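Local atomic coordinates of homocysteine S-methyltransferase (Escherichia coli, PDB entry 5DMM), a protein that catalyses methyl transfer from S-methylmethionine, or less efficiently S-adenosylmethionine, to homocysteine, giving methionine, with zinc as cofactor. Residues A24-A29 with T298-I303; D36-A41 with A79-D84; K101-Y106 with G161-A166; L250-N255 with P282-A287. All blocks are in the same frame, centred on the assembly; numbering follows the deposited sequence.

Contact 1: A24-A29 with T298-I303; sequences ATELEA and TTPADI
Thr25 and Thr299 mark the closest approach of the two backbones, 6.5 Å between their CA atoms, where the short helix 24-29 lies beside the turn that starts helix 300-309. In this TIM barrel the pairing joins the chain just beyond its first strand to the connection that leaves the last one. Thr25 OG1 donates to Thr298 O over 2.9 Å, with a C=O...donor angle of 148°, and stands 24° out of the carbonyl plane. A chi1 of 50° sets this hydroxyl between the backbone N and the carbonyl carbon of its own residue. The Thr299 side chain crosses that of Thr25 at about a right angle, its CG2 3.7 Å from Thr25 OG1. One residue on, Glu26 bends at chi2 and meets Pro300 from the opposite direction, OE2 in van der Waals contact 3.2 Å from Pro300 CD, while OE1 forms a salt bridge with Arg30. Thr299 and Asp302 make a capping box: Thr299 OG1 accepts from Ala301 N at 3.1 Å, and Asp302 OD2 takes Thr299 N at 2.9 Å through its anti lone pair. The peptide linking Thr298 to Thr299 is therefore gripped at both its O and its N, which should hold its orientation a few residues after the zinc ligand Cys295.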
# COMPACT_ATOMS: atom_id res chain seq x y z
N ALA A 24 -9.91 -1.27 -7.95
CA ALA A 24 -10.77 -2.21 -8.67
C ALA A 24 -12.23 -1.76 -8.78
O ALA A 24 -12.83 -1.86 -9.86
CB ALA A 24 -10.71 -3.58 -8.02
N THR A 25 -12.80 -1.30 -7.67
CA THR A 25 -14.19 -0.84 -7.64
C THR A 25 -14.45 0.20 -8.71
O THR A 25 -15.42 0.13 -9.46
CB THR A 25 -14.56 -0.23 -6.27
OG1 THR A 25 -13.58 0.74 -5.89
CG2 THR A 25 -14.63 -1.29 -5.20
N GLU A 26 -13.54 1.17 -8.78
CA GLU A 26 -13.67 2.29 -9.69
C GLU A 26 -13.48 1.89 -11.14
O GLU A 26 -14.16 2.39 -12.02
CB GLU A 26 -12.68 3.39 -9.30
CG GLU A 26 -13.22 4.33 -8.23
CD GLU A 26 -13.90 5.56 -8.84
OE1 GLU A 26 -13.52 5.94 -9.97
OE2 GLU A 26 -14.80 6.14 -8.19
N LEU A 27 -12.54 0.98 -11.39
CA LEU A 27 -12.32 0.52 -12.77
C LEU A 27 -13.52 -0.26 -13.27
O LEU A 27 -13.95 -0.09 -14.42
CB LEU A 27 -11.06 -0.35 -12.84
CG LEU A 27 -9.74 0.39 -12.65
CD1 LEU A 27 -8.56 -0.60 -12.71
CD2 LEU A 27 -9.57 1.47 -13.72
N GLU A 28 -14.05 -1.13 -12.42
CA GLU A 28 -15.25 -1.88 -12.75
C GLU A 28 -16.47 -0.99 -13.02
O GLU A 28 -17.26 -1.26 -13.94
CB GLU A 28 -15.57 -2.87 -11.63
CG GLU A 28 -14.57 -4.00 -11.51
CD GLU A 28 -15.05 -5.08 -10.59
OE1 GLU A 28 -15.80 -4.76 -9.64
OE2 GLU A 28 -14.68 -6.26 -10.81
N ALA A 29 -16.63 0.06 -12.22
CA ALA A 29 -17.71 1.02 -12.45
C ALA A 29 -17.59 1.68 -13.82
O ALA A 29 -18.59 2.05 -14.43
CB ALA A 29 -17.72 2.08 -11.35
N THR A 298 -13.63 -0.29 -0.95
CA THR A 298 -13.75 1.14 -0.69
C THR A 298 -13.67 1.89 -2.01
O THR A 298 -13.22 1.36 -3.03
CB THR A 298 -12.68 1.65 0.28
OG1 THR A 298 -11.39 1.54 -0.32
CG2 THR A 298 -12.74 0.85 1.56
N THR A 299 -14.15 3.12 -1.99
CA THR A 299 -14.24 3.94 -3.19
C THR A 299 -13.90 5.37 -2.76
O THR A 299 -13.69 5.63 -1.57
CB THR A 299 -15.66 3.88 -3.81
OG1 THR A 299 -16.53 4.68 -3.02
CG2 THR A 299 -16.20 2.46 -3.85
N PRO A 300 -13.84 6.31 -3.72
CA PRO A 300 -13.60 7.70 -3.31
C PRO A 300 -14.65 8.27 -2.35
O PRO A 300 -14.40 9.32 -1.73
CB PRO A 300 -13.62 8.45 -4.64
CG PRO A 300 -13.08 7.44 -5.62
CD PRO A 300 -13.69 6.14 -5.18
N ALA A 301 -15.80 7.62 -2.22
CA ALA A 301 -16.83 8.06 -1.27
C ALA A 301 -16.31 7.94 0.16
O ALA A 301 -16.58 8.80 1.00
CB ALA A 301 -18.11 7.28 -1.44
N ASP A 302 -15.58 6.87 0.44
CA ASP A 302 -14.99 6.67 1.77
C ASP A 302 -13.94 7.72 2.09
O ASP A 302 -13.87 8.22 3.22
CB ASP A 302 -14.37 5.28 1.90
CG ASP A 302 -15.38 4.17 1.71
OD1 ASP A 302 -16.12 3.86 2.67
OD2 ASP A 302 -15.43 3.58 0.60
N ILE A 303 -13.11 8.04 1.10
CA ILE A 303 -12.06 9.06 1.26
C ILE A 303 -12.70 10.43 1.47
O ILE A 303 -12.26 11.22 2.32
CB ILE A 303 -11.11 9.08 0.04
CG1 ILE A 303 -10.46 7.70 -0.11
CG2 ILE A 303 -10.05 10.14 0.20
CD1 ILE A 303 -9.80 7.23 1.18

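Contact 2: D36-A41 with A79-D84; sequences DSLWSA and AARGLD
Asp36 and Arg81 form a salt bridge between an Asx turn and the loop joining helices 75-78 and 85-109, on the segments that follow the first two strands of the TIM barrel. Residues Asp36 to Trp39 make a type I beta turn leading into helix 39-46, and within it Asp36 OD1 also accepts from Leu38 N, 2.6 Å away, a donor lying 37° above the carboxylate plane. The close-packed part is the Leu38 side chain against Arg81. Bent at chi2 (-65°), the arginine chain brings its guanidinium beneath Leu38, whose CD1 sits over the centre of one face, 3.8 Å from Arg81 CZ; the same methyl lies 3.9 Å from Arg81 CG. Outward the contact thins: Arg81 is packed on one face by Leu38 but is exposed to solvent overall, as is Ala80, whose CB comes only to 4.2 Å from Leu38 CD1. On the inner side Ala41 and Leu83 do not meet directly, but both rest on Phe78. With an alanine in place of Asp36, both carboxylate oxygens go, and Arg81 would probably lose its counter-charge here while the turn lost its side-chain acceptor for Leu38 N. Carboxylate and guanidinium planes stand 76° apart, and a single nitrogen, Arg81 NH2, faces both oxygens, 2.9 Å from Asp36 OD1 and 3.1 Å from Asp36 OD2.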
# COMPACT_ATOMS: atom_id res chain seq x y z
N ASP A 36 -9.09 -11.82 -13.54
CA ASP A 36 -8.15 -12.57 -12.74
C ASP A 36 -7.22 -11.64 -11.99
O ASP A 36 -7.27 -10.43 -12.18
CB ASP A 36 -7.34 -13.53 -13.61
CG ASP A 36 -6.43 -12.79 -14.56
OD1 ASP A 36 -5.29 -12.49 -14.16
OD2 ASP A 36 -6.84 -12.50 -15.70
N SER A 37 -6.34 -12.20 -11.16
CA SER A 37 -5.48 -11.39 -10.31
C SER A 37 -4.37 -10.68 -11.07
O SER A 37 -3.66 -9.86 -10.49
CB SER A 37 -4.87 -12.26 -9.20
OG SER A 37 -3.85 -13.09 -9.73
N LEU A 38 -4.20 -10.99 -12.35
CA LEU A 38 -3.17 -10.30 -13.11
C LEU A 38 -3.79 -9.21 -13.97
O LEU A 38 -3.22 -8.82 -14.99
CB LEU A 38 -2.37 -11.27 -13.99
CG LEU A 38 -1.68 -12.43 -13.26
CD1 LEU A 38 -0.86 -13.27 -14.25
CD2 LEU A 38 -0.82 -11.93 -12.10
N TRP A 39 -4.96 -8.72 -13.56
CA TRP A 39 -5.69 -7.76 -14.38
C TRP A 39 -4.88 -6.49 -14.66
O TRP A 39 -5.08 -5.85 -15.68
CB TRP A 39 -7.03 -7.38 -13.73
CG TRP A 39 -6.92 -6.74 -12.37
CD1 TRP A 39 -7.07 -7.36 -11.17
CD2 TRP A 39 -6.66 -5.36 -12.09
NE1 TRP A 39 -6.91 -6.45 -10.14
CE2 TRP A 39 -6.66 -5.22 -10.68
CE3 TRP A 39 -6.43 -4.23 -12.88
CZ2 TRP A 39 -6.43 -3.99 -10.05
CZ3 TRP A 39 -6.20 -3.01 -12.25
CH2 TRP A 39 -6.20 -2.90 -10.85
N SER A 40 -3.97 -6.14 -13.76
CA SER A 40 -3.19 -4.91 -13.95
C SER A 40 -2.36 -4.93 -15.24
O SER A 40 -2.18 -3.90 -15.87
CB SER A 40 -2.27 -4.66 -12.74
OG SER A 40 -1.43 -5.76 -12.48
N ALA A 41 -1.89 -6.11 -15.66
CA ALA A 41 -1.11 -6.21 -16.88
C ALA A 41 -1.95 -5.82 -18.09
O ALA A 41 -1.46 -5.16 -19.01
CB ALA A 41 -0.54 -7.62 -17.04
N ALA A 79 4.97 -13.47 -15.69
CA ALA A 79 5.55 -14.46 -16.60
C ALA A 79 4.45 -15.38 -17.14
O ALA A 79 4.59 -15.95 -18.22
CB ALA A 79 6.62 -15.27 -15.91
N ALA A 80 3.35 -15.50 -16.40
CA ALA A 80 2.21 -16.28 -16.90
C ALA A 80 1.51 -15.57 -18.05
O ALA A 80 0.65 -16.14 -18.71
CB ALA A 80 1.22 -16.55 -15.77
N ARG A 81 1.88 -14.32 -18.31
CA ARG A 81 1.31 -13.58 -19.44
C ARG A 81 2.32 -13.43 -20.57
O ARG A 81 2.13 -12.65 -21.49
CB ARG A 81 0.82 -12.20 -18.99
CG ARG A 81 -0.35 -12.25 -18.03
CD ARG A 81 -1.58 -12.82 -18.72
NE ARG A 81 -2.73 -12.88 -17.83
CZ ARG A 81 -3.16 -13.98 -17.22
NH1 ARG A 81 -2.53 -15.13 -17.41
NH2 ARG A 81 -4.22 -13.93 -16.43
N GLY A 82 3.42 -14.18 -20.47
CA GLY A 82 4.46 -14.16 -21.49
C GLY A 82 5.38 -12.96 -21.46
O GLY A 82 6.08 -12.70 -22.44
N LEU A 83 5.38 -12.21 -20.35
CA LEU A 83 6.25 -11.03 -20.22
C LEU A 83 7.54 -11.41 -19.49
O LEU A 83 7.50 -12.16 -18.51
CB LEU A 83 5.53 -9.90 -19.47
CG LEU A 83 4.20 -9.43 -20.06
CD1 LEU A 83 3.53 -8.39 -19.17
CD2 LEU A 83 4.38 -8.88 -21.47
N ASP A 84 8.67 -10.89 -19.96
CA ASP A 84 9.92 -11.13 -19.25
C ASP A 84 10.12 -10.03 -18.22
O ASP A 84 9.23 -9.20 -18.00
CB ASP A 84 11.13 -11.27 -20.21
CG ASP A 84 11.56 -9.95 -20.88
OD1 ASP A 84 10.93 -8.90 -20.70
OD2 ASP A 84 12.57 -9.99 -21.64

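Contact 3: K101-Y106 with G161-A166; sequences KAREAY and GADLLA
A salt bridge between Arg103 of helix 85-109 and Asp163, the residue just ahead of strand 164-170, ties an outer helix of the barrel to the start of a strand. Arg103 NH1 donates to Asp163 OD2 over 2.8 Å, with an N-H...acceptor angle of 145°. The oxygen lies at the guanidinium edge, near its plane, and accepts the N-H through its syn lone pair, although the two flat groups are turned 48° against each other. The arginine runs extended from the helix, CG opposite the backbone N (chi1 177°), and bends at chi3 to present this edge. In the TIM barrel, helix 85-109 precedes strand 117-122, the neighbour of strand 164-170, and both charged groups also bind the beginning of that strand: Arg103 NH1 donates to Leu116 O, just before it, and Asp163 OD2 accepts from Val118 N, inside it. A leucine in place of Arg103 would probably leave Asp163 without its charged partner and Leu116 O without this donor. A water completes the junction. It accepts from Arg103 NH2 at 2.9 Å and donates to Asp163 OD1 at 2.6 Å, so both carboxylate oxygens are engaged. Its other hydrogen goes to Gly161 O, 2.9 Å away, at the Schellman motif that ends helix 143-159.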
# COMPACT_ATOMS: atom_id res chain seq x y z
N LYS A 101 1.16 11.32 -13.18
CA LYS A 101 0.40 12.12 -14.15
C LYS A 101 -0.89 12.65 -13.53
O LYS A 101 -1.26 13.79 -13.78
CB LYS A 101 0.06 11.30 -15.40
CG LYS A 101 1.27 10.91 -16.27
CD LYS A 101 1.83 12.09 -17.04
CE LYS A 101 2.87 11.63 -18.06
NZ LYS A 101 2.32 10.64 -19.04
N ALA A 102 -1.56 11.83 -12.73
CA ALA A 102 -2.77 12.27 -12.04
C ALA A 102 -2.47 13.38 -11.02
O ALA A 102 -3.27 14.30 -10.84
CB ALA A 102 -3.46 11.10 -11.35
N ARG A 103 -1.32 13.29 -10.37
CA ARG A 103 -0.87 14.32 -9.44
C ARG A 103 -0.59 15.64 -10.16
O ARG A 103 -0.95 16.71 -9.67
CB ARG A 103 0.37 13.86 -8.68
CG ARG A 103 0.93 14.92 -7.73
CD ARG A 103 2.04 14.36 -6.84
NE ARG A 103 3.19 13.91 -7.62
CZ ARG A 103 4.21 13.23 -7.12
NH1 ARG A 103 4.23 12.91 -5.83
NH2 ARG A 103 5.22 12.86 -7.91
N GLU A 104 0.05 15.55 -11.32
CA GLU A 104 0.27 16.74 -12.14
C GLU A 104 -1.06 17.39 -12.51
O GLU A 104 -1.23 18.60 -12.38
CB GLU A 104 1.07 16.40 -13.41
CG GLU A 104 2.49 15.97 -13.14
CD GLU A 104 3.28 17.02 -12.38
OE1 GLU A 104 3.56 18.08 -12.96
OE2 GLU A 104 3.61 16.79 -11.20
N ALA A 105 -2.02 16.57 -12.95
CA ALA A 105 -3.35 17.04 -13.33
C ALA A 105 -4.09 17.72 -12.18
O ALA A 105 -4.72 18.76 -12.37
CB ALA A 105 -4.18 15.89 -13.88
N TYR A 106 -4.04 17.13 -11.00
CA TYR A 106 -4.77 17.69 -9.88
C TYR A 106 -4.13 19.00 -9.42
O TYR A 106 -4.83 19.95 -9.07
CB TYR A 106 -4.84 16.70 -8.71
CG TYR A 106 -5.76 17.23 -7.63
CD1 TYR A 106 -7.09 17.50 -7.91
CD2 TYR A 106 -5.28 17.51 -6.36
CE1 TYR A 106 -7.93 18.01 -6.94
CE2 TYR A 106 -6.12 18.02 -5.38
CZ TYR A 106 -7.44 18.27 -5.68
OH TYR A 106 -8.28 18.78 -4.71
N GLY A 161 10.20 6.84 -9.85
CA GLY A 161 9.99 8.03 -9.03
C GLY A 161 8.91 7.98 -7.95
O GLY A 161 8.39 9.03 -7.58
N ALA A 162 8.56 6.80 -7.46
CA ALA A 162 7.73 6.69 -6.26
C ALA A 162 8.36 7.45 -5.10
O ALA A 162 9.58 7.40 -4.92
CB ALA A 162 7.53 5.22 -5.88
N ASP A 163 7.55 8.16 -4.32
CA ASP A 163 8.04 8.88 -3.14
C ASP A 163 8.35 7.92 -2.02
O ASP A 163 9.29 8.14 -1.24
CB ASP A 163 7.02 9.92 -2.67
CG ASP A 163 6.73 10.95 -3.73
OD1 ASP A 163 7.69 11.61 -4.18
OD2 ASP A 163 5.55 11.08 -4.13
N LEU A 164 7.56 6.86 -1.94
CA LEU A 164 7.85 5.80 -0.99
C LEU A 164 7.21 4.50 -1.42
O LEU A 164 6.48 4.45 -2.41
CB LEU A 164 7.38 6.19 0.41
CG LEU A 164 5.88 6.27 0.68
CD1 LEU A 164 5.69 6.47 2.19
CD2 LEU A 164 5.21 7.40 -0.06
N LEU A 165 7.51 3.44 -0.68
CA LEU A 165 7.03 2.11 -0.97
C LEU A 165 5.97 1.74 0.05
O LEU A 165 6.17 1.91 1.26
CB LEU A 165 8.15 1.09 -0.94
CG LEU A 165 9.33 1.33 -1.89
CD1 LEU A 165 10.41 0.28 -1.71
CD2 LEU A 165 8.85 1.32 -3.34
N ALA A 166 4.85 1.26 -0.45
CA ALA A 166 3.79 0.71 0.39
C ALA A 166 3.92 -0.81 0.42
O ALA A 166 3.37 -1.51 -0.44
CB ALA A 166 2.44 1.12 -0.15
O HOH W 1 7.64 11.69 -6.80

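Contact 4: L250-N255 with P282-A287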
# COMPACT_ATOMS: atom_id res chain seq x y z
N LEU A 250 1.20 5.48 12.60
CA LEU A 250 0.57 4.21 12.28
C LEU A 250 -0.32 4.33 11.05
O LEU A 250 -0.96 5.37 10.82
CB LEU A 250 -0.25 3.68 13.46
CG LEU A 250 0.55 3.35 14.74
CD1 LEU A 250 -0.39 2.79 15.81
CD2 LEU A 250 1.71 2.38 14.46
N VAL A 251 -0.37 3.25 10.28
CA VAL A 251 -1.10 3.19 9.02
C VAL A 251 -2.35 2.33 9.18
O VAL A 251 -2.31 1.27 9.79
CB VAL A 251 -0.22 2.59 7.89
CG1 VAL A 251 -0.98 2.55 6.59
CG2 VAL A 251 1.06 3.38 7.73
N VAL A 252 -3.47 2.78 8.61
CA VAL A 252 -4.67 1.96 8.68
C VAL A 252 -5.53 2.19 7.44
O VAL A 252 -5.93 3.31 7.15
CB VAL A 252 -5.48 2.23 9.98
CG1 VAL A 252 -5.79 3.72 10.16
CG2 VAL A 252 -6.76 1.42 9.99
N TYR A 253 -5.76 1.12 6.69
CA TYR A 253 -6.73 1.18 5.62
C TYR A 253 -7.45 -0.15 5.49
O TYR A 253 -6.94 -1.10 4.89
CB TYR A 253 -6.11 1.63 4.29
CG TYR A 253 -4.77 1.07 3.82
CD1 TYR A 253 -4.68 0.37 2.62
CD2 TYR A 253 -3.58 1.33 4.51
CE1 TYR A 253 -3.46 -0.10 2.13
CE2 TYR A 253 -2.36 0.85 4.04
CZ TYR A 253 -2.30 0.15 2.85
OH TYR A 253 -1.10 -0.33 2.37
N PRO A 254 -8.65 -0.24 6.10
CA PRO A 254 -9.40 -1.48 6.19
C PRO A 254 -10.31 -1.71 4.99
O PRO A 254 -10.46 -0.84 4.13
CB PRO A 254 -10.22 -1.29 7.46
CG PRO A 254 -10.53 0.19 7.43
CD PRO A 254 -9.25 0.83 6.93
N ASN A 255 -10.91 -2.89 4.95
CA ASN A 255 -11.92 -3.19 3.95
C ASN A 255 -13.21 -2.45 4.27
O ASN A 255 -13.45 -2.06 5.42
CB ASN A 255 -12.17 -4.69 3.88
CG ASN A 255 -10.91 -5.46 3.56
OD1 ASN A 255 -10.05 -4.97 2.84
ND2 ASN A 255 -10.78 -6.65 4.10
N PRO A 282 -11.96 9.18 14.75
CA PRO A 282 -11.48 9.59 16.08
C PRO A 282 -10.83 8.46 16.91
O PRO A 282 -9.80 8.73 17.54
CB PRO A 282 -12.76 10.10 16.77
CG PRO A 282 -13.64 10.49 15.66
CD PRO A 282 -13.38 9.51 14.55
N GLN A 283 -11.40 7.25 16.93
CA GLN A 283 -10.79 6.13 17.65
C GLN A 283 -9.40 5.84 17.10
O GLN A 283 -8.46 5.60 17.85
CB GLN A 283 -11.58 4.84 17.51
CG GLN A 283 -12.90 4.73 18.21
CD GLN A 283 -13.71 3.60 17.59
OE1 GLN A 283 -13.21 2.48 17.42
NE2 GLN A 283 -14.95 3.91 17.21
N TRP A 284 -9.30 5.82 15.77
CA TRP A 284 -8.03 5.49 15.12
C TRP A 284 -6.96 6.53 15.41
O TRP A 284 -5.82 6.17 15.73
CB TRP A 284 -8.23 5.37 13.60
CG TRP A 284 -9.01 4.18 13.21
CD1 TRP A 284 -9.33 3.11 13.99
CD2 TRP A 284 -9.57 3.93 11.92
NE1 TRP A 284 -10.06 2.20 13.26
CE2 TRP A 284 -10.22 2.68 11.99
CE3 TRP A 284 -9.59 4.64 10.72
CZ2 TRP A 284 -10.90 2.13 10.90
CZ3 TRP A 284 -10.27 4.10 9.63
CH2 TRP A 284 -10.92 2.85 9.73
N GLN A 285 -7.33 7.80 15.29
CA GLN A 285 -6.36 8.87 15.50
C GLN A 285 -5.87 8.87 16.95
O GLN A 285 -4.69 9.12 17.21
CB GLN A 285 -6.98 10.23 15.16
CG GLN A 285 -6.04 11.41 15.40
CD GLN A 285 -6.60 12.72 14.86
OE1 GLN A 285 -7.56 12.73 14.09
NE2 GLN A 285 -5.97 13.83 15.24
N ALA A 286 -6.77 8.56 17.87
CA ALA A 286 -6.42 8.50 19.28
C ALA A 286 -5.49 7.32 19.55
O ALA A 286 -4.82 7.28 20.58
CB ALA A 286 -7.67 8.40 20.14
N ALA A 287 -5.47 6.35 18.64
CA ALA A 287 -4.60 5.19 18.78
C ALA A 287 -3.32 5.32 17.97
O ALA A 287 -2.64 4.34 17.74
CB ALA A 287 -5.34 3.91 18.38
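Trp284 lies across Val252 and Pro254, packing helix 281-286 against strand 250-253 in a beta-alpha-beta unit of the TIM barrel, whose next strand, 289-292, runs parallel beside the first. The CA atoms of Val252 and Trp284 are 8.1 Å apart, and the indole runs from there along the strand toward Pro254. From CB, which carries the side chain toward the strand, a Trp284 chi1 of -70° puts CG beside the backbone N and swings the ring over the valine. At the near side of the six-membered ring, CE3 meets Val252 CG1 at 3.9 Å. The middle of that ring is covered by the other methyl: Val252 CG2 stands 4.1 Å from the centroid of the Trp284 six-membered ring and 6° off its normal, a CH-pi contact squarely over the face. Both valine branches are used because chi1 of 53° turns one to each place. Across the indole NE1 donates to Thr235 OG1, so its one polar atom is satisfied within the buried layer. Further out, CZ2 reaches Pro254 CG at 4.0 Å, and the tip, CH2, closes to 3.5 Å from the same Pro254 CG, which comes at the ring obliquely. Between these two residues, which face the helix, Tyr253 points away from it, touches the bound homocysteine and hydrogen-bonds through OH to Glu168. At the other end of the strand, Leu250 CD1 rests 3.3 Å from Ala287 O.

Overall arrangement
Contact 4 alone is buried, and it is apolar: an indole packed between helix and strand. Contacts 1, 2 and 3 are surface contacts and depend on polar groups, a hydroxyl gripping a backbone carbonyl in the first and Asp-Arg salt bridges in the other two, with a leucine methyl over the guanidinium in contact 2 and a water completing contact 3. Contacts 3 and 4 reach the same barrel sheet, with nearest atoms about 5 Å apart, whereas contacts 2 and 4 lie on opposite sides of the chain's centre. Contact 1 touches two others: Leu27 CD1 packs 3.4 Å from Trp39 CZ3 of contact 2, and Thr298 CG2 lies 3.8 Å from Pro254 O of contact 4, near the zinc site.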